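Local coordinates for protein putative oxidoreductase (Bacteroides fragilis NCTC 9343, PDB 3FHL) that probably acts as an NAD(P)-dependent oxidoreductase of the Gfo/Idh/MocA family, although its substrate is not known, at residues C[4-13]-C[29-38]; C[190-201]-C[213-224]. All coordinates share one frame; numbering follows the deposited sequence. Where two conformers were deposited one is given.

Contact 1: residues C[4-13]-C[29-38]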
loop_
_atom_site.group_PDB
_atom_site.type_symbol
_atom_site.label_atom_id
_atom_site.label_comp_id
_atom_site.label_asym_id
_atom_site.label_seq_id
_atom_site.Cartn_x
_atom_site.Cartn_y
_atom_site.Cartn_z
ATOM N N GLU C 4 5.466 -44.260 -17.877
ATOM C CA GLU C 4 5.456 -43.379 -19.085
ATOM C C GLU C 4 4.232 -42.442 -19.117
ATOM O O GLU C 4 4.387 -41.221 -19.231
ATOM C CB GLU C 4 5.534 -44.223 -20.366
ATOM C CG GLU C 4 5.825 -43.424 -21.639
ATOM C CD GLU C 4 5.366 -44.139 -22.904
ATOM O OE1 GLU C 4 5.886 -43.809 -23.993
ATOM O OE2 GLU C 4 4.487 -45.027 -22.815
ATOM N N ILE C 5 3.028 -43.014 -19.025
ATOM C CA ILE C 5 1.793 -42.218 -19.002
ATOM C C ILE C 5 1.032 -42.366 -17.676
ATOM O O ILE C 5 0.724 -43.476 -17.234
ATOM C CB ILE C 5 0.898 -42.478 -20.255
ATOM C CG1 ILE C 5 1.517 -41.796 -21.479
ATOM C CG2 ILE C 5 -0.537 -41.967 -20.053
ATOM C CD1 ILE C 5 0.995 -42.306 -22.816
ATOM N N ILE C 6 0.765 -41.226 -17.041
ATOM C CA ILE C 6 0.058 -41.175 -15.760
ATOM C C ILE C 6 -1.453 -41.251 -15.990
ATOM O O ILE C 6 -2.051 -40.330 -16.556
ATOM C CB ILE C 6 0.463 -39.901 -14.962
ATOM C CG1 ILE C 6 1.974 -39.905 -14.724
ATOM C CG2 ILE C 6 -0.268 -39.842 -13.620
ATOM C CD1 ILE C 6 2.600 -38.525 -14.510
ATOM N N LYS C 7 -2.062 -42.365 -15.575
ATOM C CA LYS C 7 -3.504 -42.547 -15.730
ATOM C C LYS C 7 -4.223 -41.796 -14.620
ATOM O O LYS C 7 -4.044 -42.100 -13.444
ATOM C CB LYS C 7 -3.894 -44.031 -15.697
ATOM C CG LYS C 7 -4.107 -44.652 -17.064
ATOM C CD LYS C 7 -4.683 -46.076 -16.943
ATOM C CE LYS C 7 -4.652 -46.821 -18.263
ATOM N NZ LYS C 7 -5.809 -46.501 -19.145
ATOM N N THR C 8 -5.047 -40.827 -15.007
ATOM C CA THR C 8 -5.600 -39.881 -14.045
ATOM C C THR C 8 -7.112 -39.957 -13.918
ATOM O O THR C 8 -7.834 -40.014 -14.928
ATOM C CB THR C 8 -5.175 -38.434 -14.383
ATOM O OG1 THR C 8 -3.763 -38.402 -14.616
ATOM C CG2 THR C 8 -5.521 -37.464 -13.242
ATOM N N GLY C 9 -7.564 -39.965 -12.663
ATOM C CA GLY C 9 -8.976 -39.844 -12.319
ATOM C C GLY C 9 -9.304 -38.450 -11.787
ATOM O O GLY C 9 -8.639 -37.947 -10.881
ATOM N N LEU C 10 -10.330 -37.832 -12.359
ATOM C CA LEU C 10 -10.769 -36.494 -11.952
ATOM C C LEU C 10 -12.038 -36.625 -11.114
ATOM O O LEU C 10 -13.034 -37.185 -11.577
ATOM C CB LEU C 10 -10.995 -35.613 -13.192
ATOM C CG LEU C 10 -11.348 -34.121 -13.018
ATOM C CD1 LEU C 10 -10.321 -33.382 -12.159
ATOM C CD2 LEU C 10 -11.536 -33.434 -14.373
ATOM N N ALA C 11 -11.995 -36.112 -9.883
ATOM C CA ALA C 11 -13.067 -36.340 -8.900
ATOM C C ALA C 11 -14.365 -35.568 -9.157
ATOM O O ALA C 11 -15.406 -35.936 -8.623
ATOM C CB ALA C 11 -12.562 -36.077 -7.485
ATOM N N ALA C 12 -14.312 -34.515 -9.974
ATOM C CA ALA C 12 -15.517 -33.727 -10.294
ATOM C C ALA C 12 -15.417 -32.992 -11.630
ATOM O O ALA C 12 -14.334 -32.557 -12.041
ATOM C CB ALA C 12 -15.838 -32.736 -9.157
ATOM N N PHE C 13 -16.547 -32.858 -12.314
ATOM C CA PHE C 13 -16.584 -32.068 -13.538
ATOM C C PHE C 13 -17.439 -30.802 -13.355
ATOM O O PHE C 13 -18.197 -30.405 -14.247
ATOM C CB PHE C 13 -17.059 -32.923 -14.721
ATOM C CG PHE C 13 -16.591 -32.425 -16.067
ATOM C CD1 PHE C 13 -15.238 -32.432 -16.399
ATOM C CD2 PHE C 13 -17.515 -31.983 -17.016
ATOM C CE1 PHE C 13 -14.805 -31.990 -17.655
ATOM C CE2 PHE C 13 -17.098 -31.531 -18.268
ATOM C CZ PHE C 13 -15.735 -31.540 -18.590
ATOM N N PRO C 29 0.710 -34.685 -22.930
ATOM C CA PRO C 29 0.912 -36.034 -23.480
ATOM C C PRO C 29 1.377 -37.066 -22.449
ATOM O O PRO C 29 1.332 -38.265 -22.721
ATOM C CB PRO C 29 2.003 -35.820 -24.534
ATOM C CG PRO C 29 2.758 -34.637 -24.057
ATOM C CD PRO C 29 1.722 -33.736 -23.438
ATOM N N HIS C 30 1.799 -36.610 -21.274
ATOM C CA HIS C 30 2.286 -37.524 -20.241
ATOM C C HIS C 30 1.182 -37.975 -19.296
ATOM O O HIS C 30 1.433 -38.729 -18.352
ATOM C CB HIS C 30 3.421 -36.891 -19.444
ATOM C CG HIS C 30 4.561 -36.408 -20.285
ATOM N ND1 HIS C 30 5.461 -37.263 -20.884
ATOM C CD2 HIS C 30 4.959 -35.154 -20.611
ATOM C CE1 HIS C 30 6.356 -36.558 -21.557
ATOM N NE2 HIS C 30 6.075 -35.275 -21.404
ATOM N N PHE C 31 -0.038 -37.504 -19.541
ATOM C CA PHE C 31 -1.186 -37.885 -18.728
ATOM C C PHE C 31 -2.257 -38.443 -19.631
ATOM O O PHE C 31 -2.387 -38.019 -20.776
ATOM C CB PHE C 31 -1.779 -36.661 -17.982
ATOM C CG PHE C 31 -0.880 -36.108 -16.899
ATOM C CD1 PHE C 31 -1.076 -36.458 -15.573
ATOM C CD2 PHE C 31 0.165 -35.245 -17.218
ATOM C CE1 PHE C 31 -0.232 -35.967 -14.570
ATOM C CE2 PHE C 31 1.021 -34.763 -16.231
ATOM C CZ PHE C 31 0.810 -35.110 -14.910
ATOM N N GLU C 32 -3.047 -39.369 -19.099
ATOM C CA GLU C 32 -4.302 -39.724 -19.732
ATOM C C GLU C 32 -5.434 -39.283 -18.816
ATOM O O GLU C 32 -5.484 -39.678 -17.640
ATOM C CB GLU C 32 -4.387 -41.235 -20.008
ATOM C CG GLU C 32 -5.709 -41.650 -20.659
ATOM C CD GLU C 32 -5.949 -43.161 -20.692
ATOM O OE1 GLU C 32 -6.958 -43.575 -21.301
ATOM O OE2 GLU C 32 -5.152 -43.927 -20.107
ATOM N N LEU C 33 -6.328 -38.447 -19.341
ATOM C CA LEU C 33 -7.571 -38.135 -18.651
ATOM C C LEU C 33 -8.450 -39.363 -18.790
ATOM O O LEU C 33 -9.252 -39.481 -19.721
ATOM C CB LEU C 33 -8.252 -36.878 -19.217
ATOM C CG LEU C 33 -9.526 -36.351 -18.518
ATOM C CD1 LEU C 33 -9.323 -35.991 -17.034
ATOM C CD2 LEU C 33 -10.125 -35.164 -19.281
ATOM N N TYR C 34 -8.273 -40.277 -17.841
ATOM C CA TYR C 34 -8.770 -41.642 -17.977
ATOM C C TYR C 34 -10.205 -41.760 -17.478
ATOM O O TYR C 34 -11.078 -42.259 -18.195
ATOM C CB TYR C 34 -7.818 -42.624 -17.273
ATOM C CG TYR C 34 -8.310 -44.053 -17.247
ATOM C CD1 TYR C 34 -8.635 -44.726 -18.432
ATOM C CD2 TYR C 34 -8.466 -44.729 -16.037
ATOM C CE1 TYR C 34 -9.103 -46.042 -18.409
ATOM C CE2 TYR C 34 -8.929 -46.047 -16.002
ATOM C CZ TYR C 34 -9.246 -46.696 -17.191
ATOM O OH TYR C 34 -9.706 -47.995 -17.160
ATOM N N LYS C 35 -10.455 -41.281 -16.265
ATOM C CA LYS C 35 -11.777 -41.392 -15.671
ATOM C C LYS C 35 -12.274 -40.106 -15.023
ATOM O O LYS C 35 -11.537 -39.451 -14.301
ATOM C CB LYS C 35 -11.808 -42.537 -14.661
ATOM C CG LYS C 35 -12.265 -43.831 -15.269
ATOM C CD LYS C 35 -12.257 -44.957 -14.267
ATOM C CE LYS C 35 -12.702 -46.219 -14.965
ATOM N NZ LYS C 35 -12.388 -47.468 -14.220
ATOM N N ILE C 36 -13.532 -39.758 -15.285
ATOM C CA ILE C 36 -14.150 -38.571 -14.689
ATOM C C ILE C 36 -15.397 -38.965 -13.895
ATOM O O ILE C 36 -16.307 -39.599 -14.431
ATOM C CB ILE C 36 -14.506 -37.495 -15.765
ATOM C CG1 ILE C 36 -13.248 -37.050 -16.530
ATOM C CG2 ILE C 36 -15.186 -36.290 -15.129
ATOM C CD1 ILE C 36 -13.532 -36.295 -17.823
ATOM N N VAL C 37 -15.431 -38.599 -12.615
ATOM C CA VAL C 37 -16.651 -38.746 -11.823
ATOM C C VAL C 37 -17.689 -37.683 -12.204
ATOM O O VAL C 37 -17.468 -36.472 -12.061
ATOM C CB VAL C 37 -16.396 -38.660 -10.315
ATOM C CG1 VAL C 37 -17.687 -38.928 -9.532
ATOM C CG2 VAL C 37 -15.323 -39.634 -9.899
ATOM N N GLU C 38 -18.816 -38.157 -12.711
ATOM C CA GLU C 38 -20.007 -37.341 -12.859
ATOM C C GLU C 38 -21.124 -38.153 -12.224
ATOM O O GLU C 38 -21.428 -39.250 -12.699
ATOM C CB GLU C 38 -20.303 -37.068 -14.332
ATOM C CG GLU C 38 -19.281 -36.177 -15.041
ATOM C CD GLU C 38 -19.821 -35.583 -16.333
ATOM O OE1 GLU C 38 -19.238 -35.851 -17.403
ATOM O OE2 GLU C 38 -20.840 -34.859 -16.282
HETATM O O HOH W 1 -7.620 -48.948 -19.040
HETATM O O HOH W 2 -18.970 -34.017 -11.974
#

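Contact 2: residues C[190-201]-C[213-224]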
loop_
_atom_site.group_PDB
_atom_site.type_symbol
_atom_site.label_atom_id
_atom_site.label_comp_id
_atom_site.label_asym_id
_atom_site.label_seq_id
_atom_site.Cartn_x
_atom_site.Cartn_y
_atom_site.Cartn_z
ATOM N N LEU C 190 9.074 -17.043 -2.803
ATOM C CA LEU C 190 10.219 -16.199 -3.121
ATOM C C LEU C 190 11.151 -15.916 -1.954
ATOM O O LEU C 190 12.354 -15.839 -2.154
ATOM C CB LEU C 190 9.777 -14.873 -3.747
ATOM C CG LEU C 190 8.932 -14.920 -5.022
ATOM C CD1 LEU C 190 8.502 -13.516 -5.400
ATOM C CD2 LEU C 190 9.675 -15.573 -6.176
ATOM N N PHE C 191 10.604 -15.757 -0.746
ATOM C CA PHE C 191 11.365 -15.118 0.340
ATOM C C PHE C 191 11.409 -15.908 1.633
ATOM O O PHE C 191 12.138 -15.539 2.540
ATOM C CB PHE C 191 10.817 -13.710 0.649
ATOM C CG PHE C 191 10.715 -12.821 -0.551
ATOM C CD1 PHE C 191 11.856 -12.427 -1.238
ATOM C CD2 PHE C 191 9.478 -12.395 -1.006
ATOM C CE1 PHE C 191 11.765 -11.619 -2.369
ATOM C CE2 PHE C 191 9.381 -11.576 -2.114
ATOM C CZ PHE C 191 10.523 -11.189 -2.802
ATOM N N GLY C 192 10.611 -16.967 1.723
ATOM C CA GLY C 192 10.570 -17.794 2.937
ATOM C C GLY C 192 9.542 -17.329 3.953
ATOM O O GLY C 192 8.810 -16.358 3.726
ATOM N N MET C 193 9.477 -18.032 5.077
ATOM C CA MET C 193 8.572 -17.680 6.163
ATOM C C MET C 193 9.075 -16.474 6.971
ATOM O O MET C 193 10.276 -16.366 7.253
ATOM C CB MET C 193 8.292 -18.896 7.063
ATOM C CG MET C 193 7.472 -19.992 6.372
ATOM S SD MET C 193 5.700 -19.698 6.198
ATOM C CE MET C 193 5.099 -20.054 7.852
ATOM N N PRO C 194 8.157 -15.554 7.332
ATOM C CA PRO C 194 8.543 -14.371 8.104
ATOM C C PRO C 194 8.737 -14.658 9.605
ATOM O O PRO C 194 8.190 -15.626 10.137
ATOM C CB PRO C 194 7.353 -13.435 7.891
ATOM C CG PRO C 194 6.203 -14.342 7.757
ATOM C CD PRO C 194 6.711 -15.560 7.042
ATOM N N GLU C 195 9.496 -13.810 10.283
ATOM C CA GLU C 195 9.559 -13.869 11.746
ATOM C C GLU C 195 8.264 -13.405 12.401
ATOM O O GLU C 195 7.862 -13.935 13.442
ATOM C CB GLU C 195 10.709 -13.014 12.259
ATOM C CG GLU C 195 12.070 -13.506 11.845
ATOM C CD GLU C 195 13.166 -12.563 12.282
ATOM O OE1 GLU C 195 12.919 -11.751 13.198
ATOM O OE2 GLU C 195 14.273 -12.632 11.713
ATOM N N ALA C 196 7.609 -12.414 11.795
ATOM C CA ALA C 196 6.402 -11.836 12.379
ATOM C C ALA C 196 5.398 -11.390 11.310
ATOM O O ALA C 196 5.741 -11.277 10.134
ATOM C CB ALA C 196 6.776 -10.664 13.311
ATOM N N VAL C 197 4.157 -11.164 11.723
ATOM C CA VAL C 197 3.096 -10.722 10.804
ATOM C C VAL C 197 2.337 -9.518 11.384
ATOM O O VAL C 197 1.922 -9.537 12.540
ATOM C CB VAL C 197 2.093 -11.868 10.490
ATOM C CG1 VAL C 197 0.849 -11.346 9.715
ATOM C CG2 VAL C 197 2.775 -12.998 9.680
ATOM N N PHE C 198 2.182 -8.464 10.584
ATOM C CA PHE C 198 1.197 -7.446 10.881
ATOM C C PHE C 198 0.099 -7.531 9.828
ATOM O O PHE C 198 0.385 -7.715 8.644
ATOM C CB PHE C 198 1.826 -6.040 10.905
ATOM C CG PHE C 198 0.798 -4.921 10.803
ATOM C CD1 PHE C 198 0.209 -4.395 11.948
ATOM C CD2 PHE C 198 0.393 -4.432 9.562
ATOM C CE1 PHE C 198 -0.750 -3.380 11.857
ATOM C CE2 PHE C 198 -0.566 -3.428 9.462
ATOM C CZ PHE C 198 -1.134 -2.900 10.618
ATOM N N ALA C 199 -1.152 -7.415 10.256
ATOM C CA ALA C 199 -2.259 -7.289 9.308
ATOM C C ALA C 199 -3.321 -6.321 9.793
ATOM O O ALA C 199 -3.578 -6.209 10.986
ATOM C CB ALA C 199 -2.899 -8.643 9.048
ATOM N N ASP C 200 -3.960 -5.647 8.845
ATOM C CA ASP C 200 -5.130 -4.851 9.140
ATOM C C ASP C 200 -6.169 -5.219 8.103
ATOM O O ASP C 200 -5.916 -5.140 6.896
ATOM C CB ASP C 200 -4.787 -3.354 9.089
ATOM C CG ASP C 200 -5.945 -2.455 9.561
ATOM O OD1 ASP C 200 -6.937 -2.961 10.127
ATOM O OD2 ASP C 200 -5.850 -1.226 9.372
ATOM N N LEU C 201 -7.327 -5.659 8.586
ATOM C CA LEU C 201 -8.413 -6.069 7.713
ATOM C C LEU C 201 -9.555 -5.098 7.859
ATOM O O LEU C 201 -9.646 -4.368 8.849
ATOM C CB LEU C 201 -8.915 -7.482 8.051
ATOM C CG LEU C 201 -8.043 -8.719 8.314
ATOM C CD1 LEU C 201 -8.865 -9.935 7.963
ATOM C CD2 LEU C 201 -6.699 -8.770 7.604
ATOM N N TYR C 213 -11.097 -6.263 2.553
ATOM C CA TYR C 213 -9.881 -5.482 2.452
ATOM C C TYR C 213 -8.872 -6.134 3.381
ATOM O O TYR C 213 -9.198 -6.440 4.525
ATOM C CB TYR C 213 -10.112 -4.041 2.949
ATOM C CG TYR C 213 -8.845 -3.228 3.063
ATOM C CD1 TYR C 213 -8.423 -2.433 2.002
ATOM C CD2 TYR C 213 -8.050 -3.272 4.221
ATOM C CE1 TYR C 213 -7.258 -1.709 2.078
ATOM C CE2 TYR C 213 -6.868 -2.550 4.302
ATOM C CZ TYR C 213 -6.491 -1.763 3.221
ATOM O OH TYR C 213 -5.338 -1.031 3.257
ATOM N N PHE C 214 -7.640 -6.281 2.914
ATOM C CA PHE C 214 -6.550 -6.617 3.846
ATOM C C PHE C 214 -5.279 -5.936 3.421
ATOM O O PHE C 214 -5.070 -5.678 2.233
ATOM C CB PHE C 214 -6.376 -8.150 4.003
ATOM C CG PHE C 214 -5.847 -8.862 2.775
ATOM C CD1 PHE C 214 -4.494 -8.800 2.425
ATOM C CD2 PHE C 214 -6.698 -9.611 1.982
ATOM C CE1 PHE C 214 -4.016 -9.449 1.303
ATOM C CE2 PHE C 214 -6.223 -10.281 0.867
ATOM C CZ PHE C 214 -4.877 -10.187 0.522
ATOM N N ILE C 215 -4.449 -5.598 4.396
ATOM C CA ILE C 215 -3.062 -5.277 4.142
ATOM C C ILE C 215 -2.233 -6.125 5.118
ATOM O O ILE C 215 -2.553 -6.195 6.298
ATOM C CB ILE C 215 -2.739 -3.757 4.246
ATOM C CG1 ILE C 215 -1.275 -3.500 3.873
ATOM C CG2 ILE C 215 -3.097 -3.174 5.638
ATOM C CD1 ILE C 215 -0.986 -2.089 3.459
ATOM N N ILE C 216 -1.199 -6.782 4.598
ATOM C CA ILE C 216 -0.359 -7.684 5.383
ATOM C C ILE C 216 1.097 -7.357 5.165
ATOM O O ILE C 216 1.559 -7.199 4.037
ATOM C CB ILE C 216 -0.633 -9.170 5.020
ATOM C CG1 ILE C 216 -2.092 -9.530 5.344
ATOM C CG2 ILE C 216 0.356 -10.096 5.740
ATOM C CD1 ILE C 216 -2.589 -10.834 4.718
ATOM N N HIS C 217 1.837 -7.272 6.261
ATOM C CA HIS C 217 3.275 -7.177 6.186
ATOM C C HIS C 217 3.870 -8.452 6.737
ATOM O O HIS C 217 3.556 -8.842 7.858
ATOM C CB HIS C 217 3.782 -5.969 6.972
ATOM C CG HIS C 217 3.307 -4.673 6.407
ATOM N ND1 HIS C 217 3.684 -4.239 5.157
ATOM C CD2 HIS C 217 2.438 -3.752 6.884
ATOM C CE1 HIS C 217 3.090 -3.088 4.898
ATOM N NE2 HIS C 217 2.334 -2.768 5.933
ATOM N N LEU C 218 4.711 -9.091 5.929
ATOM C CA LEU C 218 5.452 -10.276 6.359
ATOM C C LEU C 218 6.824 -9.767 6.737
ATOM O O LEU C 218 7.597 -9.306 5.885
ATOM C CB LEU C 218 5.519 -11.330 5.242
ATOM C CG LEU C 218 4.213 -11.781 4.607
ATOM C CD1 LEU C 218 4.501 -12.905 3.614
ATOM C CD2 LEU C 218 3.266 -12.271 5.669
ATOM N N LEU C 219 7.104 -9.806 8.034
ATOM C CA LEU C 219 8.252 -9.110 8.591
ATOM C C LEU C 219 9.422 -10.073 8.715
ATOM O O LEU C 219 9.290 -11.125 9.334
ATOM C CB LEU C 219 7.887 -8.489 9.958
ATOM C CG LEU C 219 6.595 -7.641 9.983
ATOM C CD1 LEU C 219 6.020 -7.453 11.385
ATOM C CD2 LEU C 219 6.806 -6.299 9.312
ATOM N N HIS C 220 10.540 -9.695 8.097
ATOM C CA HIS C 220 11.781 -10.481 8.038
ATOM C C HIS C 220 11.606 -11.926 7.515
ATOM O O HIS C 220 11.754 -12.892 8.276
ATOM C CB HIS C 220 12.515 -10.464 9.392
ATOM C CG HIS C 220 12.715 -9.091 9.962
ATOM N ND1 HIS C 220 13.633 -8.195 9.453
ATOM C CD2 HIS C 220 12.110 -8.462 10.998
ATOM C CE1 HIS C 220 13.589 -7.076 10.154
ATOM N NE2 HIS C 220 12.671 -7.210 11.095
ATOM N N PRO C 221 11.279 -12.076 6.216
ATOM C CA PRO C 221 11.172 -13.429 5.663
ATOM C C PRO C 221 12.552 -14.111 5.636
ATOM O O PRO C 221 13.538 -13.442 5.372
ATOM C CB PRO C 221 10.595 -13.193 4.273
ATOM C CG PRO C 221 10.943 -11.806 3.925
ATOM C CD PRO C 221 10.983 -11.037 5.207
ATOM N N SER C 222 12.602 -15.417 5.922
ATOM C CA SER C 222 13.867 -16.128 6.157
ATOM C C SER C 222 14.935 -15.974 5.069
ATOM O O SER C 222 16.115 -15.806 5.383
ATOM C CB SER C 222 13.605 -17.614 6.429
ATOM O OG SER C 222 12.990 -18.233 5.312
ATOM N N LEU C 223 14.531 -16.021 3.803
ATOM C CA LEU C 223 15.507 -16.024 2.706
ATOM C C LEU C 223 15.983 -14.637 2.308
ATOM O O LEU C 223 16.947 -14.498 1.572
ATOM C CB LEU C 223 14.963 -16.783 1.483
ATOM C CG LEU C 223 14.355 -18.165 1.746
ATOM C CD1 LEU C 223 13.699 -18.712 0.479
ATOM C CD2 LEU C 223 15.401 -19.151 2.319
ATOM N N ALA C 224 15.302 -13.614 2.815
ATOM C CA ALA C 224 15.608 -12.229 2.483
ATOM C C ALA C 224 15.046 -11.314 3.581
ATOM O O ALA C 224 14.062 -10.607 3.351
ATOM C CB ALA C 224 15.001 -11.878 1.128
HETATM O O HOH W 3 11.269 -20.347 5.441
HETATM O O HOH W 4 14.191 -14.035 9.156
#

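Contact 1: residues C[4-13]-C[29-38]
The first beta-alpha-beta unit of a Rossmann fold brings Ile6 to Leu10 beside Phe31 to Val37 as parallel strands, and on one face of the pair Lys7 meets Glu32 and Tyr34. Lys7 and Glu32 run side by side, and NZ reaches the syn side of Glu32 OE2 at 2.8 Å, a salt bridge. The Lys7 chain stays extended until it bends at its last torsion (chi4 -83°), which carries NZ over one face of the Tyr34 ring, 3.7 Å from the centroid: a cation-pi contact, with CD of the same lysine making a CH-pi contact. A long aliphatic stem with a charged tip thus serves ring and carboxylate together, and a water also accepts from NZ.

A beta bulge shifts the register by one after Thr8, and Tyr34 is the extra residue there, consistent with its side chain turning toward strand 6-10. Thr8 O accepts from both Tyr34 N (3.0 Å) and Lys35 N (3.2 Å). On the other face, Ile6 CD1 lies over the Phe31 ring, 3.8 Å from CE1, while Thr8 OG1 stands in plane at the ring's edge. That hydroxyl, beside its own backbone N (chi1 -48°), donates to Ile6 O at 3.2 Å, reaching the carbonyl from the face opposite Glu32 N; a buried polar group is satisfied inside the sheet. At the carboxyl end a water bridges Phe13 N and Val37 O.

Strand 68-71 flanks 6-10, and Leu68 touches Ile6, Thr8 and Phe31. Helix 15-27, the crossover, covers Thr8 and Leu10 through Ile25 and Ala22, while strand 52-54 lies beyond 31-37.

Contact 2: residues C[190-201]-C[213-224]
Phe198 and His217, whose backbones form a hydrogen-bonded pair of an antiparallel hairpin, bring their rings together rim to rim, CD2 of the phenylalanine 3.4 Å from CD2 of the histidine. Their ring planes differ by 24° and neither ring covers the other's face. Phe198 holds CG anti to its nitrogen (chi1 163°) whereas His217 swings CG beside its own (chi1 -64°), and the two rings project the same way from the sheet. To either side of this pair along the same face, Asp200 CB packs on Ile215 CG2, and Leu219 CD1 rests 3.8 Å from Ala196 CB, where a small methyl group suits the branched leucine.

The other face is apolar: Val197 CG2 lies alongside Leu218 CD2, and Leu201 CD2 comes 3.7 Å from Phe214 CB. Pro194 CB approaches Leu218 CB on this side as well. Here Ile337 of helix 328-347 covers Pro194 and Leu218.

Backbone pairing sets these positions. A classic beta bulge places Glu195 and Ala196 opposite Leu219, whose O takes a bond from Ala196 N and a weak one from Glu195 N; Glu195 N also donates to His220 O. Beyond it, Ser222 N donates to Met193 O (2.8 Å) and Leu223 N to Phe191 O (2.7 Å), so the Pro221-Ala224 turn is tied to the end of helix 180-191. Gly192 suits the exit from that helix, because its backbone takes a positive phi that glycine adopts easily.

His217 ND1 bonds Ile229 O, and its NE2 meets His217 NE2 of the second subunit. Because ND1 has to donate to that carbonyl, the NE2 pair suggests that one of the two histidines is doubly protonated, though which is not decided. With Phe198 stacked on its counterpart and Asp200 salt-bridged to Lys228 of that subunit, this face is chemically a dimer interface, mixing aromatic, polar and charged groups.

In the fold
Contact 1 closes before contact 2 opens along the chain, and the two lie on opposite sides of its centre, with their centres 37 Å apart and nearest atoms about 23 Å apart. They share no sheet. Contact 1 belongs to the parallel sheet of the N-terminal Rossmann domain, whereas contact 2 joins neighbouring strands of the large mixed sheet in the C-terminal alpha/beta domain. The roles divide accordingly: residues 4-13 and 29-38 form part of the fold expected to bind the dinucleotide, and no other chain of the assembly touches them, while 190-201 and 213-224 meet the second subunit. Nucleotide binding and dimer assembly thus probably fall to separate domains.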